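PDB 5DIY: hyaluronidase from Thermobaculum terrenum, which probably removes N-acetylglucosamine from O-GlcNAc-modified proteins as a hexosaminidase of glycoside hydrolase family 84. Local coordinates for residues H112-F123 against S157-Y168. Sequence-based numbering, arbitrary orientation.
Sequences HSIGIFFDNVPF and STPQIIMCPTFY. Unlike the reference sequence in segment 112-123: Asn120 (reference Asp). With NAG (2-acetamido-2-deoxy-beta-D-glucopyranose), chain E.
Tyr168 packs against Asp119 and Asn120 from beyond the end of its own strand. From CB the ring leaves between backbone N and carbonyl carbon (chi1 56°), which brings CD2 and CE2 against Asp119, CE2 lying 3.5 Å from Asp119 CB. The acetyl methyl of NAG, C8, sits over the centre of one ring face, 3.8 Å above it. At the tip, Tyr168 OH gives a 2.8 Å hydrogen bond to Asn120 OD1, while Tyr14 holds Asn120 ND2. A phenylalanine in place of Tyr168 would probably leave Asn120 OD1 without this donor, the Asn120 amide then held mainly through ND2. Asp119 OD2 accepts a hydrogen bond from NAG N2 at 3.0 Å and also forms a salt bridge with Lys43. Thr166 OG1 donates to Phe118 O, and farther along the two loops Phe123 and Phe167 form an offset stack. The strands 113-117 and 160-164 run parallel, bonded from Gln160 N to His112 O onward through Phe118 N to Cys164 O. They are neighbouring strands four and five of a TIM barrel, whose C-terminal ends carry the sugar site, with Asn120 replacing the predicted proton-donor aspartate of this family 84 enzyme.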
# COMPACT_ATOMS: atom_id res chain seq x y z
N HIS C 112 26.91 -6.09 -6.65
CA HIS C 112 27.57 -6.58 -5.42
C HIS C 112 26.60 -6.75 -4.24
O HIS C 112 26.98 -7.35 -3.23
CB HIS C 112 28.71 -5.64 -5.01
CG HIS C 112 28.26 -4.25 -4.66
ND1 HIS C 112 27.92 -3.88 -3.38
CD2 HIS C 112 28.08 -3.15 -5.43
CE1 HIS C 112 27.55 -2.61 -3.37
NE2 HIS C 112 27.64 -2.14 -4.60
N SER C 113 25.37 -6.23 -4.37
CA SER C 113 24.34 -6.36 -3.33
C SER C 113 23.31 -7.41 -3.72
O SER C 113 22.70 -7.34 -4.79
CB SER C 113 23.65 -5.01 -3.08
OG SER C 113 22.68 -5.14 -2.05
N ILE C 114 23.12 -8.39 -2.84
CA ILE C 114 22.25 -9.52 -3.10
C ILE C 114 21.24 -9.60 -1.96
O ILE C 114 21.61 -9.53 -0.79
CB ILE C 114 23.05 -10.84 -3.21
CG1 ILE C 114 24.08 -10.77 -4.36
CG2 ILE C 114 22.12 -12.04 -3.38
CD1 ILE C 114 23.49 -10.75 -5.76
N GLY C 115 19.96 -9.74 -2.32
CA GLY C 115 18.88 -9.96 -1.36
C GLY C 115 18.57 -11.44 -1.24
O GLY C 115 18.41 -12.11 -2.25
N ILE C 116 18.49 -11.96 -0.01
CA ILE C 116 18.06 -13.35 0.20
C ILE C 116 16.92 -13.33 1.22
O ILE C 116 17.16 -13.13 2.42
CB ILE C 116 19.23 -14.27 0.65
CG1 ILE C 116 20.41 -14.14 -0.33
CG2 ILE C 116 18.76 -15.72 0.71
CD1 ILE C 116 21.60 -15.02 -0.01
N PHE C 117 15.69 -13.54 0.75
CA PHE C 117 14.50 -13.32 1.58
C PHE C 117 13.84 -14.61 2.00
O PHE C 117 13.78 -15.56 1.22
CB PHE C 117 13.48 -12.43 0.85
CG PHE C 117 14.01 -11.09 0.40
CD1 PHE C 117 15.12 -10.48 1.01
CD2 PHE C 117 13.37 -10.40 -0.62
CE1 PHE C 117 15.58 -9.25 0.57
CE2 PHE C 117 13.82 -9.17 -1.06
CZ PHE C 117 14.93 -8.59 -0.46
N PHE C 118 13.35 -14.64 3.25
CA PHE C 118 12.66 -15.79 3.84
C PHE C 118 11.30 -15.40 4.43
O PHE C 118 10.79 -16.07 5.33
CB PHE C 118 13.55 -16.43 4.92
CG PHE C 118 14.89 -16.87 4.41
CD1 PHE C 118 15.04 -18.10 3.79
CD2 PHE C 118 16.00 -16.03 4.52
CE1 PHE C 118 16.27 -18.50 3.29
CE2 PHE C 118 17.23 -16.43 4.03
CZ PHE C 118 17.37 -17.67 3.42
N ASP C 119 10.71 -14.33 3.91
CA ASP C 119 9.34 -13.94 4.28
C ASP C 119 8.32 -14.89 3.67
O ASP C 119 8.52 -15.40 2.57
CB ASP C 119 9.04 -12.51 3.85
CG ASP C 119 9.22 -12.28 2.35
OD1 ASP C 119 10.33 -12.52 1.85
OD2 ASP C 119 8.26 -11.84 1.70
N ASN C 120 7.22 -15.11 4.39
CA ASN C 120 6.10 -15.93 3.91
C ASN C 120 6.52 -17.33 3.48
O ASN C 120 6.33 -17.75 2.33
CB ASN C 120 5.34 -15.20 2.79
CG ASN C 120 4.87 -13.82 3.20
OD1 ASN C 120 4.82 -13.48 4.39
ND2 ASN C 120 4.53 -13.00 2.21
N VAL C 121 7.14 -18.03 4.43
CA VAL C 121 7.49 -19.44 4.33
C VAL C 121 7.03 -20.10 5.63
O VAL C 121 6.68 -19.38 6.58
CB VAL C 121 9.01 -19.65 4.10
CG1 VAL C 121 9.47 -18.91 2.85
CG2 VAL C 121 9.84 -19.23 5.32
N PRO C 122 6.99 -21.45 5.68
CA PRO C 122 6.63 -22.11 6.94
C PRO C 122 7.57 -21.77 8.10
O PRO C 122 8.78 -21.62 7.89
CB PRO C 122 6.73 -23.61 6.59
CG PRO C 122 6.47 -23.66 5.13
CD PRO C 122 7.13 -22.42 4.58
N PHE C 123 7.01 -21.66 9.30
CA PHE C 123 7.76 -21.24 10.49
C PHE C 123 8.75 -22.28 11.02
O PHE C 123 9.58 -21.95 11.87
CB PHE C 123 6.81 -20.82 11.63
CG PHE C 123 5.88 -19.67 11.30
CD1 PHE C 123 6.30 -18.58 10.52
CD2 PHE C 123 4.58 -19.65 11.81
CE1 PHE C 123 5.43 -17.53 10.23
CE2 PHE C 123 3.72 -18.59 11.54
CZ PHE C 123 4.14 -17.53 10.75
N SER C 157 34.74 -8.39 -4.78
CA SER C 157 35.13 -7.37 -3.81
C SER C 157 33.91 -6.77 -3.10
O SER C 157 32.95 -6.36 -3.74
CB SER C 157 35.90 -6.25 -4.51
OG SER C 157 36.97 -6.77 -5.29
N THR C 158 33.96 -6.73 -1.77
CA THR C 158 32.92 -6.13 -0.91
C THR C 158 31.48 -6.53 -1.25
O THR C 158 30.67 -5.70 -1.64
CB THR C 158 33.05 -4.59 -0.88
OG1 THR C 158 32.80 -4.04 -2.18
CG2 THR C 158 34.43 -4.19 -0.41
N PRO C 159 31.17 -7.83 -1.10
CA PRO C 159 29.79 -8.27 -1.28
C PRO C 159 28.95 -7.83 -0.09
O PRO C 159 29.48 -7.61 1.01
CB PRO C 159 29.92 -9.79 -1.32
CG PRO C 159 31.11 -10.09 -0.48
CD PRO C 159 32.06 -8.95 -0.74
N GLN C 160 27.66 -7.67 -0.33
CA GLN C 160 26.71 -7.28 0.71
C GLN C 160 25.46 -8.12 0.56
O GLN C 160 24.93 -8.25 -0.54
CB GLN C 160 26.35 -5.80 0.58
CG GLN C 160 27.43 -4.88 1.10
CD GLN C 160 27.14 -3.42 0.82
OE1 GLN C 160 26.48 -3.08 -0.16
NE2 GLN C 160 27.65 -2.54 1.68
N ILE C 161 25.00 -8.67 1.68
CA ILE C 161 23.76 -9.41 1.72
C ILE C 161 22.78 -8.65 2.60
O ILE C 161 23.12 -8.19 3.70
CB ILE C 161 23.95 -10.85 2.24
CG1 ILE C 161 24.82 -11.66 1.26
CG2 ILE C 161 22.59 -11.55 2.41
CD1 ILE C 161 25.31 -12.98 1.82
N ILE C 162 21.56 -8.51 2.10
CA ILE C 162 20.43 -8.07 2.91
C ILE C 162 19.47 -9.26 2.94
O ILE C 162 19.18 -9.87 1.92
CB ILE C 162 19.78 -6.76 2.39
CG1 ILE C 162 18.65 -6.31 3.33
CG2 ILE C 162 19.27 -6.88 0.96
CD1 ILE C 162 18.29 -4.85 3.19
N MET C 163 19.02 -9.62 4.14
CA MET C 163 18.11 -10.75 4.29
C MET C 163 16.80 -10.27 4.87
O MET C 163 16.76 -9.28 5.60
CB MET C 163 18.75 -11.86 5.15
CG MET C 163 18.83 -11.61 6.65
SD MET C 163 17.35 -12.03 7.60
CE MET C 163 17.35 -13.82 7.48
N CYS C 164 15.72 -10.97 4.52
CA CYS C 164 14.42 -10.76 5.14
C CYS C 164 14.13 -11.96 6.03
O CYS C 164 14.11 -13.09 5.54
CB CYS C 164 13.30 -10.58 4.11
SG CYS C 164 11.73 -10.07 4.87
N PRO C 165 13.92 -11.73 7.34
CA PRO C 165 13.60 -12.85 8.22
C PRO C 165 12.20 -13.40 7.99
O PRO C 165 11.35 -12.73 7.39
CB PRO C 165 13.72 -12.25 9.62
CG PRO C 165 13.61 -10.77 9.45
CD PRO C 165 13.93 -10.44 8.04
N THR C 166 11.98 -14.62 8.45
CA THR C 166 10.66 -15.27 8.38
C THR C 166 9.68 -14.62 9.36
O THR C 166 8.49 -14.57 9.09
CB THR C 166 10.81 -16.79 8.64
OG1 THR C 166 11.72 -17.33 7.67
CG2 THR C 166 9.48 -17.50 8.53
N PHE C 167 10.20 -14.12 10.48
CA PHE C 167 9.44 -13.26 11.38
C PHE C 167 9.97 -11.84 11.20
O PHE C 167 11.05 -11.51 11.70
CB PHE C 167 9.59 -13.75 12.83
CG PHE C 167 8.96 -15.10 13.07
CD1 PHE C 167 9.68 -16.27 12.81
CD2 PHE C 167 7.65 -15.20 13.51
CE1 PHE C 167 9.10 -17.52 13.02
CE2 PHE C 167 7.06 -16.45 13.71
CZ PHE C 167 7.79 -17.61 13.46
N TYR C 168 9.20 -11.02 10.47
CA TYR C 168 9.65 -9.69 10.00
C TYR C 168 8.83 -8.50 10.53
O TYR C 168 9.07 -7.36 10.12
CB TYR C 168 9.68 -9.66 8.46
CG TYR C 168 8.38 -10.02 7.77
CD1 TYR C 168 7.35 -9.09 7.62
CD2 TYR C 168 8.20 -11.30 7.24
CE1 TYR C 168 6.16 -9.44 6.97
CE2 TYR C 168 7.02 -11.65 6.60
CZ TYR C 168 6.01 -10.72 6.46
OH TYR C 168 4.85 -11.10 5.82
C1 NAG E . 4.11 -9.36 2.82
C2 NAG E . 5.27 -9.51 1.81
C3 NAG E . 5.25 -8.48 0.68
C4 NAG E . 3.84 -7.97 0.44
C5 NAG E . 3.36 -7.26 1.70
C6 NAG E . 1.93 -6.71 1.57
C7 NAG E . 7.04 -8.54 3.24
C8 NAG E . 8.41 -8.80 3.82
N2 NAG E . 6.56 -9.53 2.49
O3 NAG E . 5.77 -9.09 -0.51
O4 NAG E . 3.83 -7.03 -0.64
O5 NAG E . 3.49 -8.06 2.88
O6 NAG E . 1.00 -7.72 1.17
O7 NAG E . 6.43 -7.51 3.46
O HOH W 1 6.51 -15.16 7.22